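Local coordinates for protein malonyl CoA reductase (malonate semialdehyde-forming) (Sulfolobus tokodaii, PDB 2EP5) that probably catalyses the NADP-dependent interconversion of malonyl-CoA and malonate semialdehyde, as a member of the aspartate-semialdehyde dehydrogenase family, at residues P118-E123 and I338-V343. Numbering follows the deposited sequence.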
ATOM      1  N   PRO A 118     -31.824 -14.414  20.276  1.00 25.08           N
ATOM      2  CA  PRO A 118     -31.965 -13.122  19.594  1.00 23.67           C
ATOM      3  C   PRO A 118     -30.646 -12.702  18.936  1.00 22.49           C
ATOM      4  O   PRO A 118     -29.578 -12.858  19.533  1.00 20.52           O
ATOM      5  CB  PRO A 118     -32.350 -12.164  20.724  1.00 23.70           C
ATOM      6  CG  PRO A 118     -32.769 -13.076  21.877  1.00 26.04           C
ATOM      7  CD  PRO A 118     -31.858 -14.247  21.736  1.00 23.89           C
ATOM      8  N   LEU A 119     -30.725 -12.202  17.704  1.00 21.09           N
ATOM      9  CA  LEU A 119     -29.544 -11.714  16.979  1.00 21.59           C
ATOM     10  C   LEU A 119     -29.778 -10.211  16.974  1.00 20.95           C
ATOM     11  O   LEU A 119     -30.612  -9.702  16.226  1.00 20.96           O
ATOM     12  CB  LEU A 119     -29.505 -12.261  15.552  1.00 20.03           C
ATOM     13  CG  LEU A 119     -28.225 -11.996  14.753  1.00 20.42           C
ATOM     14  CD1 LEU A 119     -27.003 -12.508  15.521  1.00 18.97           C
ATOM     15  CD2 LEU A 119     -28.332 -12.675  13.398  1.00 19.43           C
ATOM     16  N   ILE A 120     -29.044  -9.500  17.819  1.00 21.36           N
ATOM     17  CA  ILE A 120     -29.261  -8.075  17.958  1.00 22.38           C
ATOM     18  C   ILE A 120     -28.329  -7.049  17.343  1.00 23.98           C
ATOM     19  O   ILE A 120     -27.109  -7.182  17.359  1.00 23.27           O
ATOM     20  CB  ILE A 120     -29.397  -7.693  19.456  1.00 21.78           C
ATOM     21  CG1 ILE A 120     -30.475  -8.557  20.123  1.00 22.11           C
ATOM     22  CG2 ILE A 120     -29.766  -6.214  19.596  1.00 19.80           C
ATOM     23  CD1 ILE A 120     -31.847  -8.428  19.491  1.00 21.91           C
ATOM     24  N   ASN A 121     -28.972  -6.019  16.800  1.00 25.57           N
ATOM     25  CA  ASN A 121     -28.343  -4.833  16.244  1.00 28.47           C
ATOM     26  C   ASN A 121     -29.356  -3.840  16.809  1.00 28.41           C
ATOM     27  O   ASN A 121     -30.396  -3.575  16.198  1.00 27.04           O
ATOM     28  CB  ASN A 121     -28.349  -4.811  14.712  1.00 28.20           C
ATOM     29  CG  ASN A 121     -27.465  -3.700  14.156  1.00 30.11           C
ATOM     30  OD1 ASN A 121     -26.960  -2.869  14.916  1.00 26.73           O
ATOM     31  ND2 ASN A 121     -27.274  -3.676  12.836  1.00 29.20           N
ATOM     32  N   PRO A 122     -29.067  -3.300  18.007  1.00 29.45           N
ATOM     33  CA  PRO A 122     -29.880  -2.345  18.772  1.00 28.82           C
ATOM     34  C   PRO A 122     -30.961  -1.557  18.023  1.00 28.16           C
ATOM     35  O   PRO A 122     -32.153  -1.815  18.188  1.00 28.25           O
ATOM     36  CB  PRO A 122     -28.829  -1.454  19.418  1.00 30.14           C
ATOM     37  CG  PRO A 122     -27.751  -2.432  19.739  1.00 28.67           C
ATOM     38  CD  PRO A 122     -27.662  -3.244  18.459  1.00 28.78           C
ATOM     39  N   GLU A 123     -30.545  -0.593  17.213  1.00 27.37           N
ATOM     40  CA  GLU A 123     -31.482   0.232  16.462  1.00 27.56           C
ATOM     41  C   GLU A 123     -32.434  -0.571  15.577  1.00 27.51           C
ATOM     42  O   GLU A 123     -33.607  -0.236  15.445  1.00 28.41           O
ATOM     43  CB  GLU A 123     -30.721   1.236  15.581  1.00 27.00           C
ATOM     44  CG  GLU A 123     -29.964   2.324  16.340  1.00 26.67           C
ATOM     45  CD  GLU A 123     -28.566   1.909  16.767  1.00 26.43           C
ATOM     46  OE1 GLU A 123     -28.293   0.697  16.852  1.00 29.10           O
ATOM     47  OE2 GLU A 123     -27.736   2.799  17.036  1.00 24.06           O
ATOM     48  N   ILE A 338     -21.679  -3.956  23.253  1.00 22.45           N
ATOM     49  CA  ILE A 338     -21.784  -3.097  24.422  1.00 22.38           C
ATOM     50  C   ILE A 338     -23.124  -2.364  24.390  1.00 22.09           C
ATOM     51  O   ILE A 338     -23.777  -2.196  25.425  1.00 22.30           O
ATOM     52  CB  ILE A 338     -20.595  -2.091  24.450  1.00 22.06           C
ATOM     53  CG1 ILE A 338     -19.294  -2.852  24.732  1.00 20.39           C
ATOM     54  CG2 ILE A 338     -20.830  -1.006  25.492  1.00 22.23           C
ATOM     55  CD1 ILE A 338     -18.031  -2.021  24.549  1.00 17.28           C
ATOM     56  N   LEU A 339     -23.538  -1.943  23.199  1.00 21.09           N
ATOM     57  CA  LEU A 339     -24.804  -1.230  23.047  1.00 21.63           C
ATOM     58  C   LEU A 339     -25.955  -2.189  23.345  1.00 21.70           C
ATOM     59  O   LEU A 339     -27.001  -1.788  23.866  1.00 22.56           O
ATOM     60  CB  LEU A 339     -24.956  -0.687  21.617  1.00 20.12           C
ATOM     61  CG  LEU A 339     -25.648   0.670  21.427  1.00 20.05           C
ATOM     62  CD1 LEU A 339     -26.433   0.648  20.130  1.00 17.80           C
ATOM     63  CD2 LEU A 339     -26.576   0.991  22.575  1.00 16.67           C
ATOM     64  N   THR A 340     -25.763  -3.460  23.008  1.00 21.94           N
ATOM     65  CA  THR A 340     -26.791  -4.460  23.252  1.00 20.81           C
ATOM     66  C   THR A 340     -26.988  -4.614  24.749  1.00 20.01           C
ATOM     67  O   THR A 340     -28.119  -4.715  25.219  1.00 19.14           O
ATOM     68  CB  THR A 340     -26.420  -5.821  22.621  1.00 22.23           C
ATOM     69  OG1 THR A 340     -26.324  -5.672  21.198  1.00 22.53           O
ATOM     70  CG2 THR A 340     -27.486  -6.869  22.939  1.00 20.09           C
ATOM     71  N   VAL A 341     -25.887  -4.619  25.501  1.00 19.84           N
ATOM     72  CA  VAL A 341     -25.979  -4.739  26.955  1.00 19.92           C
ATOM     73  C   VAL A 341     -26.697  -3.511  27.529  1.00 20.78           C
ATOM     74  O   VAL A 341     -27.558  -3.640  28.404  1.00 18.81           O
ATOM     75  CB  VAL A 341     -24.583  -4.856  27.637  1.00 18.25           C
ATOM     76  CG1 VAL A 341     -24.761  -4.990  29.143  1.00 15.97           C
ATOM     77  CG2 VAL A 341     -23.827  -6.063  27.101  1.00 14.66           C
ATOM     78  N   GLU A 342     -26.357  -2.325  27.031  1.00 21.14           N
ATOM     79  CA  GLU A 342     -27.004  -1.109  27.528  1.00 24.16           C
ATOM     80  C   GLU A 342     -28.523  -1.204  27.340  1.00 25.24           C
ATOM     81  O   GLU A 342     -29.294  -0.890  28.249  1.00 27.99           O
ATOM     82  CB  GLU A 342     -26.461   0.130  26.804  1.00 24.07           C
ATOM     83  CG  GLU A 342     -24.940   0.170  26.721  1.00 24.29           C
ATOM     84  CD  GLU A 342     -24.396   1.480  26.168  1.00 24.37           C
ATOM     85  OE1 GLU A 342     -25.098   2.152  25.385  1.00 26.20           O
ATOM     86  OE2 GLU A 342     -23.251   1.833  26.508  1.00 22.07           O
ATOM     87  N   VAL A 343     -28.948  -1.646  26.162  1.00 24.43           N
ATOM     88  CA  VAL A 343     -30.370  -1.788  25.874  1.00 24.49           C
ATOM     89  C   VAL A 343     -31.036  -2.766  26.849  1.00 25.29           C
ATOM     90  O   VAL A 343     -32.117  -2.493  27.372  1.00 23.80           O
ATOM     91  CB  VAL A 343     -30.601  -2.298  24.430  1.00 23.95           C
ATOM     92  CG1 VAL A 343     -32.068  -2.652  24.237  1.00 23.61           C
ATOM     93  CG2 VAL A 343     -30.165  -1.240  23.417  1.00 23.82           C
TER
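Pro122 and Leu339 make the closest approach between segments 118-123 and 338-343; the nearest CA pair, Pro122 CA and Thr340 CA, is 5.8 Å apart. Followed outward, Leu339 starts with CB lying 3.8 Å from Pro122 CG. Its CG stays close to that same ring carbon, at 4.1 Å, and CD1 then reaches Pro122 CB at 3.3 Å, so the proline ring lies against this side chain. Both Leu339 torsions are off the usual staggered values, and its exact placement is somewhat uncertain. Beyond the ring, CD1 also lies 3.8 Å from Glu123 OE1, an apolar methyl beside a carboxylate whose charge is met elsewhere, by a salt bridge to Arg331 and a hydrogen bond to Gln273. Val343, one helical turn on from Leu339, adds a looser touch, its CG2 standing 4.2 Å from Pro122 CB.

Thr340 serves the other end of the interface. With OG1 anti to its carbonyl carbon (chi1 -62°), the hydroxyl sits 3.8 Å from Ile120 CG2 and comes near the proline ring at CG and CD, while the methyl CG2 lies against Ile120 CB and CG2. These are van der Waals contacts; the polar needs of OG1 are met by hydrogen bonds to the Ile336 carbonyl, one turn back in the helix, and to Asn148. Because Asn148 also bonds the Ile120 carbonyl, it bridges both segments. Replacing Thr340 with an alanine would probably leave Asn148 without its hydroxyl partner and open a gap beside Ile120.

All six touching residues are buried. Backbone bonds of Pro118 and Ile120 to Lys147 tie the chain to strand 144-147, outermost within this chain in the parallel Rossmann-type sheet; Ile120, Pro122 and Glu123 then face C-terminal helix 334-347, in largely apolar packing of a loop, and the short helix it leads into, against a helix folded back onto the NAD-binding domain.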